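Lysine-sensitive aspartokinase 3 (Escherichia coli, PDB 2J0W) phosphorylates L-aspartate with ATP, the first step of lysine biosynthesis from aspartate, and is feedback-inhibited by lysine. Local coordinates at residues 305-315 and 347-355. Sequence-based numbering, arbitrary orientation.
Sequences RRNQTLLTLHS and VSVALTLDT
Gln308 and Arg305 meet Asp354 at one end of an antiparallel strand pair in the ACT-domain sheet of the regulatory region. Gln308 NE2 donates to Asp354 OD1 over 2.8 Å, nearly straight at 165°, on its anti side but tilted out of the carboxylate plane; NE2 also donates to Arg306 O. Gln308 OE1 accepts from Arg305 NE (2.8 Å) and from Arg305 NH2, both from one face of the amide; with NE2 giving to two oxygens and OE1 taking from two N-H donors, the amide's flip is settled. The Arg305 guanidinium is stacked on the Asp354 carboxylate, the planes 19° apart, and with Arg305 NE 3.5 Å from Asp354 OD1 the salt bridge works through charge alone. With an alanine at Gln308, Asp354 OD1 would probably lose its N-H donor and Arg305 NE its acceptor. Arg305 NH1 also forms a salt bridge with Asp340, a residue of the allosteric lysine site, so this cluster adjoins that site.

Beyond the corner at Asn307, six backbone hydrogen bonds join three hydrogen-bonded pairs, Thr309–Leu353, Leu311–Leu351 and Leu313–Val349. Their side chains share one face, where helix 321-328 packs on Leu313. Leu311 and Leu351 lie side by side, Leu311 CD2 3.9 Å from Leu351 CD1. On the other face Leu310, its CG anti to the backbone N (chi1 -179°), brings CD1 to 3.9 Å from Ala350 CB, while Thr312 OG1 approaches the same Ala350 CB at 3.7 Å.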
# COMPACT_ATOMS: atom_id res chain seq x y z
N ARG A 305 -5.34 -17.34 3.82
CA ARG A 305 -6.23 -16.65 4.76
C ARG A 305 -7.53 -16.42 3.99
O ARG A 305 -7.59 -15.61 3.07
CB ARG A 305 -5.63 -15.32 5.21
CG ARG A 305 -6.11 -14.89 6.59
CD ARG A 305 -5.25 -13.77 7.17
NE ARG A 305 -5.49 -12.47 6.53
CZ ARG A 305 -4.78 -11.39 6.80
NH1 ARG A 305 -3.78 -11.45 7.68
NH2 ARG A 305 -5.04 -10.25 6.18
N ARG A 306 -8.56 -17.17 4.37
CA ARG A 306 -9.86 -17.11 3.71
C ARG A 306 -10.83 -16.03 4.16
O ARG A 306 -10.69 -15.46 5.24
CB ARG A 306 -10.56 -18.46 3.87
CG ARG A 306 -9.97 -19.56 3.05
CD ARG A 306 -11.09 -20.37 2.46
NE ARG A 306 -10.66 -21.09 1.27
CZ ARG A 306 -11.27 -21.00 0.09
NH1 ARG A 306 -12.33 -20.21 -0.04
NH2 ARG A 306 -10.83 -21.71 -0.94
N ASN A 307 -11.84 -15.81 3.33
CA ASN A 307 -12.88 -14.83 3.59
C ASN A 307 -12.34 -13.44 3.86
O ASN A 307 -12.72 -12.78 4.83
CB ASN A 307 -13.74 -15.28 4.76
CG ASN A 307 -14.15 -16.72 4.64
OD1 ASN A 307 -14.61 -17.15 3.58
ND2 ASN A 307 -13.98 -17.49 5.72
N GLN A 308 -11.45 -13.01 2.99
CA GLN A 308 -10.88 -11.69 3.12
C GLN A 308 -11.84 -10.73 2.42
O GLN A 308 -12.63 -11.12 1.57
CB GLN A 308 -9.50 -11.66 2.47
CG GLN A 308 -8.55 -12.70 3.03
CD GLN A 308 -8.23 -12.49 4.51
OE1 GLN A 308 -7.53 -11.55 4.88
NE2 GLN A 308 -8.73 -13.37 5.35
N THR A 309 -11.79 -9.47 2.83
CA THR A 309 -12.64 -8.45 2.24
C THR A 309 -11.73 -7.37 1.66
O THR A 309 -10.78 -6.93 2.33
CB THR A 309 -13.56 -7.83 3.31
OG1 THR A 309 -14.28 -8.87 3.98
CG2 THR A 309 -14.54 -6.86 2.67
N LEU A 310 -11.98 -6.95 0.42
CA LEU A 310 -11.16 -5.89 -0.19
C LEU A 310 -11.92 -4.56 -0.19
O LEU A 310 -12.83 -4.36 -0.99
CB LEU A 310 -10.75 -6.23 -1.63
CG LEU A 310 -9.87 -5.13 -2.26
CD1 LEU A 310 -8.49 -5.13 -1.60
CD2 LEU A 310 -9.74 -5.33 -3.77
N LEU A 311 -11.52 -3.67 0.71
CA LEU A 311 -12.13 -2.36 0.84
C LEU A 311 -11.31 -1.32 0.08
O LEU A 311 -10.34 -0.78 0.62
CB LEU A 311 -12.20 -1.98 2.31
CG LEU A 311 -12.87 -0.64 2.59
CD1 LEU A 311 -14.33 -0.68 2.15
CD2 LEU A 311 -12.76 -0.35 4.07
N THR A 312 -11.71 -1.06 -1.16
CA THR A 312 -11.02 -0.10 -2.02
C THR A 312 -11.59 1.32 -1.84
O THR A 312 -12.80 1.54 -1.97
CB THR A 312 -11.15 -0.52 -3.50
OG1 THR A 312 -10.55 -1.80 -3.69
CG2 THR A 312 -10.47 0.49 -4.40
N LEU A 313 -10.72 2.28 -1.55
CA LEU A 313 -11.15 3.65 -1.37
C LEU A 313 -10.61 4.62 -2.41
O LEU A 313 -9.40 4.79 -2.58
CB LEU A 313 -10.77 4.15 0.02
CG LEU A 313 -11.54 3.50 1.16
CD1 LEU A 313 -11.14 4.14 2.49
CD2 LEU A 313 -13.04 3.66 0.92
N HIS A 314 -11.54 5.24 -3.12
CA HIS A 314 -11.22 6.23 -4.14
C HIS A 314 -11.68 7.53 -3.49
O HIS A 314 -12.55 7.50 -2.62
CB HIS A 314 -12.01 5.93 -5.41
CG HIS A 314 -11.72 4.59 -5.99
ND1 HIS A 314 -10.57 4.31 -6.70
CD2 HIS A 314 -12.43 3.43 -5.96
CE1 HIS A 314 -10.58 3.04 -7.08
NE2 HIS A 314 -11.70 2.49 -6.64
N SER A 315 -11.12 8.67 -3.88
CA SER A 315 -11.51 9.91 -3.24
C SER A 315 -12.59 10.71 -3.95
O SER A 315 -12.63 10.76 -5.18
CB SER A 315 -10.30 10.82 -3.04
OG SER A 315 -9.77 11.21 -4.28
N VAL A 347 -4.63 8.45 -5.36
CA VAL A 347 -5.60 8.63 -4.30
C VAL A 347 -6.57 7.46 -4.16
O VAL A 347 -7.65 7.61 -3.58
CB VAL A 347 -6.39 9.94 -4.50
CG1 VAL A 347 -5.55 11.12 -4.03
CG2 VAL A 347 -6.75 10.10 -5.97
N SER A 348 -6.19 6.31 -4.69
CA SER A 348 -7.04 5.12 -4.61
C SER A 348 -6.30 4.17 -3.69
O SER A 348 -5.17 3.78 -3.97
CB SER A 348 -7.18 4.50 -5.99
OG SER A 348 -7.33 5.52 -6.97
N VAL A 349 -6.92 3.81 -2.57
CA VAL A 349 -6.26 2.91 -1.63
C VAL A 349 -7.08 1.64 -1.37
O VAL A 349 -8.19 1.70 -0.85
CB VAL A 349 -5.98 3.64 -0.31
CG1 VAL A 349 -7.18 4.51 0.06
CG2 VAL A 349 -5.67 2.65 0.79
N ALA A 350 -6.53 0.49 -1.76
CA ALA A 350 -7.21 -0.80 -1.60
C ALA A 350 -6.79 -1.48 -0.30
O ALA A 350 -5.63 -1.84 -0.12
CB ALA A 350 -6.92 -1.73 -2.79
N LEU A 351 -7.76 -1.64 0.59
CA LEU A 351 -7.53 -2.25 1.89
C LEU A 351 -7.91 -3.74 1.95
O LEU A 351 -9.01 -4.12 1.55
CB LEU A 351 -8.32 -1.47 2.94
CG LEU A 351 -7.96 0.01 3.08
CD1 LEU A 351 -9.06 0.74 3.82
CD2 LEU A 351 -6.65 0.15 3.82
N THR A 352 -6.99 -4.56 2.46
CA THR A 352 -7.20 -6.01 2.58
C THR A 352 -7.67 -6.35 3.99
O THR A 352 -6.88 -6.36 4.93
CB THR A 352 -5.90 -6.81 2.29
OG1 THR A 352 -5.47 -6.57 0.94
CG2 THR A 352 -6.14 -8.29 2.48
N LEU A 353 -8.96 -6.64 4.14
CA LEU A 353 -9.52 -6.94 5.46
C LEU A 353 -9.78 -8.39 5.83
O LEU A 353 -10.54 -9.11 5.16
CB LEU A 353 -10.81 -6.14 5.66
CG LEU A 353 -10.62 -4.63 5.54
CD1 LEU A 353 -11.90 -3.90 5.98
CD2 LEU A 353 -9.44 -4.21 6.41
N ASP A 354 -9.16 -8.81 6.92
CA ASP A 354 -9.27 -10.17 7.43
C ASP A 354 -10.49 -10.30 8.35
O ASP A 354 -10.99 -9.29 8.87
CB ASP A 354 -7.99 -10.54 8.19
CG ASP A 354 -8.02 -11.93 8.76
OD1 ASP A 354 -8.61 -12.83 8.11
OD2 ASP A 354 -7.45 -12.13 9.85
N THR A 355 -10.98 -11.51 8.55
CA THR A 355 -12.12 -11.69 9.44
C THR A 355 -11.66 -11.30 10.83
O THR A 355 -10.46 -11.21 11.10
CB THR A 355 -12.61 -13.14 9.47
OG1 THR A 355 -11.52 -14.01 9.83
CG2 THR A 355 -13.19 -13.53 8.09